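Long-range contact in amino acid adenylation domain-containing protein (Bacillus stratosphericus LAMA 585, PDB 6ULY), which probably selects a keto acid for a nonribosomal depsipeptide synthetase and activates it with ATP as the acyl adenylate: residues E351-L363 with P369-E382. Residues are numbered along the deposited sequence; the frame is centred on the assembly and turned at random.
Sequences ENSGVLTFEETSL and PAEARETGTVSFTE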
loop_
_atom_site.group_PDB
_atom_site.type_symbol
_atom_site.label_atom_id
_atom_site.label_comp_id
_atom_site.label_asym_id
_atom_site.label_seq_id
_atom_site.Cartn_x
_atom_site.Cartn_y
_atom_site.Cartn_z
ATOM N N GLU A 351 -21.044 -0.458 33.688
ATOM C CA GLU A 351 -20.673 0.028 32.364
ATOM C C GLU A 351 -19.282 0.645 32.345
ATOM O O GLU A 351 -18.665 0.724 31.277
ATOM C CB GLU A 351 -21.691 1.060 31.875
ATOM C CG GLU A 351 -23.130 0.586 31.931
ATOM C CD GLU A 351 -24.089 1.548 31.257
ATOM O OE1 GLU A 351 -23.617 2.502 30.600
ATOM O OE2 GLU A 351 -25.316 1.350 31.383
ATOM N N ASN A 352 -18.776 1.088 33.495
ATOM C CA ASN A 352 -17.462 1.710 33.573
ATOM C C ASN A 352 -16.345 0.714 33.850
ATOM O O ASN A 352 -15.171 1.065 33.690
ATOM C CB ASN A 352 -17.458 2.791 34.658
ATOM C CG ASN A 352 -18.309 3.988 34.286
ATOM O OD1 ASN A 352 -18.381 4.371 33.119
ATOM N ND2 ASN A 352 -18.964 4.582 35.276
ATOM N N SER A 353 -16.672 -0.510 34.253
ATOM C CA SER A 353 -15.643 -1.509 34.504
ATOM C C SER A 353 -15.001 -1.936 33.190
ATOM O O SER A 353 -15.696 -2.310 32.240
ATOM C CB SER A 353 -16.240 -2.716 35.223
ATOM O OG SER A 353 -15.261 -3.719 35.441
ATOM N N GLY A 354 -13.672 -1.883 33.138
ATOM C CA GLY A 354 -12.964 -2.244 31.928
ATOM C C GLY A 354 -13.186 -1.310 30.761
ATOM O O GLY A 354 -12.852 -1.670 29.628
ATOM N N VAL A 355 -13.750 -0.129 31.002
ATOM C CA VAL A 355 -13.969 0.883 29.974
ATOM C C VAL A 355 -13.421 2.202 30.500
ATOM O O VAL A 355 -13.729 2.599 31.629
ATOM C CB VAL A 355 -15.461 1.019 29.611
ATOM C CG1 VAL A 355 -15.660 2.098 28.554
ATOM C CG2 VAL A 355 -16.016 -0.315 29.131
ATOM N N LEU A 356 -12.607 2.874 29.690
ATOM C CA LEU A 356 -11.948 4.114 30.079
ATOM C C LEU A 356 -12.513 5.269 29.269
ATOM O O LEU A 356 -12.646 5.169 28.045
ATOM C CB LEU A 356 -10.436 4.022 29.866
ATOM C CG LEU A 356 -9.710 2.957 30.688
ATOM C CD1 LEU A 356 -8.286 2.776 30.189
ATOM C CD2 LEU A 356 -9.718 3.327 32.162
ATOM N N THR A 357 -12.830 6.364 29.951
ATOM C CA THR A 357 -13.354 7.563 29.314
ATOM C C THR A 357 -12.445 8.738 29.633
ATOM O O THR A 357 -12.018 8.912 30.778
ATOM C CB THR A 357 -14.788 7.858 29.775
ATOM O OG1 THR A 357 -15.681 6.897 29.201
ATOM C CG2 THR A 357 -15.219 9.254 29.356
ATOM N N PHE A 358 -12.147 9.538 28.610
ATOM C CA PHE A 358 -11.220 10.651 28.742
ATOM C C PHE A 358 -11.778 11.872 28.027
ATOM O O PHE A 358 -12.679 11.775 27.190
ATOM C CB PHE A 358 -9.841 10.323 28.156
ATOM C CG PHE A 358 -9.208 9.090 28.727
ATOM C CD1 PHE A 358 -8.571 9.127 29.956
ATOM C CD2 PHE A 358 -9.234 7.894 28.027
ATOM C CE1 PHE A 358 -7.977 7.995 30.480
ATOM C CE2 PHE A 358 -8.640 6.760 28.545
ATOM C CZ PHE A 358 -8.012 6.811 29.774
ATOM N N GLU A 359 -11.214 13.028 28.362
ATOM C CA GLU A 359 -11.555 14.255 27.658
ATOM C C GLU A 359 -11.005 14.202 26.238
ATOM O O GLU A 359 -9.885 13.737 26.007
ATOM C CB GLU A 359 -10.988 15.465 28.401
ATOM C CG GLU A 359 -11.835 16.723 28.292
ATOM C CD GLU A 359 -13.069 16.677 29.177
ATOM O OE1 GLU A 359 -13.098 15.857 30.119
ATOM O OE2 GLU A 359 -14.009 17.462 28.933
ATOM N N GLU A 360 -11.808 14.666 25.276
ATOM C CA GLU A 360 -11.335 14.733 23.896
ATOM C C GLU A 360 -10.149 15.679 23.757
ATOM O O GLU A 360 -9.310 15.498 22.867
ATOM C CB GLU A 360 -12.469 15.175 22.967
ATOM C CG GLU A 360 -13.399 14.049 22.543
ATOM C CD GLU A 360 -14.473 14.502 21.568
ATOM O OE1 GLU A 360 -14.902 13.680 20.731
ATOM O OE2 GLU A 360 -14.887 15.680 21.636
ATOM N N THR A 361 -10.059 16.687 24.625
ATOM C CA THR A 361 -8.970 17.653 24.530
ATOM C C THR A 361 -7.622 17.020 24.846
ATOM O O THR A 361 -6.593 17.464 24.323
ATOM C CB THR A 361 -9.233 18.824 25.476
ATOM O OG1 THR A 361 -10.413 19.522 25.059
ATOM C CG2 THR A 361 -8.046 19.782 25.493
ATOM N N SER A 362 -7.605 15.988 25.688
ATOM C CA SER A 362 -6.368 15.413 26.196
ATOM C C SER A 362 -5.858 14.246 25.360
ATOM O O SER A 362 -4.878 13.605 25.750
ATOM C CB SER A 362 -6.567 14.956 27.643
ATOM O OG SER A 362 -7.555 13.943 27.728
ATOM N N LEU A 363 -6.486 13.961 24.217
ATOM C CA LEU A 363 -6.077 12.805 23.427
ATOM C C LEU A 363 -4.633 12.920 22.951
ATOM O O LEU A 363 -3.948 11.902 22.800
ATOM C CB LEU A 363 -7.019 12.631 22.238
ATOM C CG LEU A 363 -8.419 12.122 22.595
ATOM C CD1 LEU A 363 -9.316 12.091 21.371
ATOM C CD2 LEU A 363 -8.336 10.746 23.232
ATOM N N PRO A 369 -8.856 11.576 32.636
ATOM C CA PRO A 369 -10.139 10.883 32.788
ATOM C C PRO A 369 -11.294 11.862 32.930
ATOM O O PRO A 369 -11.127 13.008 33.347
ATOM C CB PRO A 369 -9.950 10.053 34.063
ATOM C CG PRO A 369 -8.476 9.866 34.176
ATOM C CD PRO A 369 -7.865 11.121 33.630
ATOM N N ALA A 370 -12.481 11.388 32.563
ATOM C CA ALA A 370 -13.695 12.178 32.690
ATOM C C ALA A 370 -14.878 11.228 32.774
ATOM O O ALA A 370 -14.772 10.043 32.451
ATOM C CB ALA A 370 -13.863 13.148 31.515
ATOM N N GLU A 371 -16.005 11.763 33.226
ATOM C CA GLU A 371 -17.266 11.037 33.205
ATOM C C GLU A 371 -17.910 11.245 31.841
ATOM O O GLU A 371 -17.961 12.372 31.340
ATOM C CB GLU A 371 -18.188 11.516 34.326
ATOM C CG GLU A 371 -17.715 11.120 35.720
ATOM C CD GLU A 371 -18.510 9.964 36.302
ATOM O OE1 GLU A 371 -19.654 10.193 36.749
ATOM O OE2 GLU A 371 -17.995 8.826 36.303
ATOM N N ALA A 372 -18.381 10.155 31.237
ATOM C CA ALA A 372 -18.885 10.220 29.873
ATOM C C ALA A 372 -19.971 11.282 29.747
ATOM O O ALA A 372 -20.831 11.424 30.620
ATOM C CB ALA A 372 -19.426 8.855 29.442
ATOM N N ARG A 373 -19.918 12.034 28.650
ATOM C CA ARG A 373 -20.864 13.103 28.368
ATOM C C ARG A 373 -21.323 12.994 26.921
ATOM O O ARG A 373 -20.759 12.242 26.120
ATOM C CB ARG A 373 -20.242 14.483 28.625
ATOM C CG ARG A 373 -19.698 14.672 30.034
ATOM C CD ARG A 373 -19.239 16.102 30.257
ATOM N NE ARG A 373 -18.687 16.682 29.033
ATOM C CZ ARG A 373 -17.391 16.774 28.748
ATOM N NH1 ARG A 373 -17.011 17.312 27.597
ATOM N NH2 ARG A 373 -16.472 16.342 29.603
ATOM N N GLU A 374 -22.359 13.767 26.586
ATOM C CA GLU A 374 -22.907 13.718 25.235
ATOM C C GLU A 374 -21.850 14.082 24.199
ATOM O O GLU A 374 -21.792 13.476 23.121
ATOM C CB GLU A 374 -24.112 14.655 25.125
ATOM C CG GLU A 374 -25.102 14.533 26.274
ATOM C CD GLU A 374 -26.372 15.324 26.034
ATOM O OE1 GLU A 374 -27.358 14.732 25.544
ATOM O OE2 GLU A 374 -26.383 16.537 26.326
ATOM N N THR A 375 -21.005 15.065 24.508
ATOM C CA THR A 375 -19.935 15.485 23.617
ATOM C C THR A 375 -18.697 15.804 24.441
ATOM O O THR A 375 -18.776 16.082 25.641
ATOM C CB THR A 375 -20.326 16.717 22.783
ATOM O OG1 THR A 375 -20.616 17.816 23.658
ATOM C CG2 THR A 375 -21.544 16.420 21.915
ATOM N N GLY A 376 -17.543 15.765 23.778
ATOM C CA GLY A 376 -16.288 16.120 24.402
ATOM C C GLY A 376 -15.587 15.006 25.148
ATOM O O GLY A 376 -14.502 15.241 25.696
ATOM N N THR A 377 -16.165 13.807 25.197
ATOM C CA THR A 377 -15.539 12.667 25.849
ATOM C C THR A 377 -15.524 11.480 24.897
ATOM O O THR A 377 -16.403 11.334 24.043
ATOM C CB THR A 377 -16.268 12.268 27.143
ATOM O OG1 THR A 377 -17.605 11.855 26.832
ATOM C CG2 THR A 377 -16.309 13.431 28.119
ATOM N N VAL A 378 -14.509 10.633 25.054
ATOM C CA VAL A 378 -14.371 9.400 24.291
ATOM C C VAL A 378 -14.241 8.247 25.272
ATOM O O VAL A 378 -13.581 8.375 26.310
ATOM C CB VAL A 378 -13.157 9.437 23.341
ATOM C CG1 VAL A 378 -13.350 10.502 22.278
ATOM C CG2 VAL A 378 -11.872 9.690 24.125
ATOM N N SER A 379 -14.869 7.122 24.941
ATOM C CA SER A 379 -14.833 5.922 25.763
ATOM C C SER A 379 -14.156 4.805 24.983
ATOM O O SER A 379 -14.550 4.503 23.851
ATOM C CB SER A 379 -16.244 5.495 26.181
ATOM O OG SER A 379 -16.796 6.409 27.111
ATOM N N PHE A 380 -13.144 4.196 25.593
ATOM C CA PHE A 380 -12.418 3.088 24.996
ATOM C C PHE A 380 -12.590 1.839 25.847
ATOM O O PHE A 380 -12.703 1.910 27.074
ATOM C CB PHE A 380 -10.925 3.408 24.859
ATOM C CG PHE A 380 -10.637 4.620 24.022
ATOM C CD1 PHE A 380 -10.782 4.578 22.647
ATOM C CD2 PHE A 380 -10.202 5.795 24.610
ATOM C CE1 PHE A 380 -10.507 5.694 21.870
ATOM C CE2 PHE A 380 -9.924 6.908 23.839
ATOM C CZ PHE A 380 -10.082 6.856 22.468
ATOM N N THR A 381 -12.603 0.691 25.180
ATOM C CA THR A 381 -12.674 -0.596 25.854
ATOM C C THR A 381 -11.261 -1.101 26.116
ATOM O O THR A 381 -10.485 -1.301 25.176
ATOM C CB THR A 381 -13.452 -1.607 25.014
ATOM O OG1 THR A 381 -14.764 -1.099 24.745
ATOM C CG2 THR A 381 -13.547 -2.944 25.748
ATOM N N GLU A 382 -10.929 -1.301 27.391
ATOM C CA GLU A 382 -9.644 -1.892 27.733
ATOM C C GLU A 382 -9.545 -3.295 27.151
ATOM O O GLU A 382 -10.515 -4.059 27.155
ATOM C CB GLU A 382 -9.464 -1.941 29.251
ATOM C CG GLU A 382 -9.317 -0.579 29.910
ATOM C CD GLU A 382 -8.999 -0.678 31.394
ATOM O OE1 GLU A 382 -9.942 -0.801 32.206
ATOM O OE2 GLU A 382 -7.802 -0.643 31.748
HETATM O O HOH W 1 -12.342 -4.248 29.061
#
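Strands 355-359 and 377-381 pair antiparallel as a two-stranded ribbon at the surface of the adenylation domain, their axes 157° apart. L356 and F380 exchange a nearly straight backbone pair, F380 N to L356 O at 2.7 Å and L356 N to F380 O, and F358 repeats it with V378. Beyond the ladder, E360 N donates to G376 O at one end; at the other, E382 N reaches G354 O, and a water donates to both G354 O and E382 O. The loop running back from P369 lies along the other side of 355-359, where A370 N meets T357 O from above its carbonyl plane at 3.1 Å.

L356, F358, V378 and F380 share one face, which L363 joins. F358 brings CD2 to the ring edge of F380 at CD2, 4.1 Å away, and L363 meets V378 methyl to methyl, CD2 to CG2. Alongside, L356 lays its tip across the aliphatic part of E382 at about a right angle, CD1 to CG 3.5 Å, while E382 OE2 is salt-bridged to R450. Strand 450-456 touches L356, F380 and E382, and F445 sets its ring steeply against F358.

On the opposite face T357 OG1 and S379 OG are modelled 2.4 Å apart, too short to take at face value. Farther along, E359, bent at chi2 (76°), turns OE2 back to R373 NH2 at 2.8 Å, on the syn side but well out of the carboxylate plane; T377 CG2 sits over one guanidinium face, near its rim, and T377 OG1 accepts from R373 N.

Backbone bonds thus fix the register, the apolar face joins the ribbon to neighbouring strands, and the E359–R373 salt bridge ties the returning loop to the end of strand 355-359.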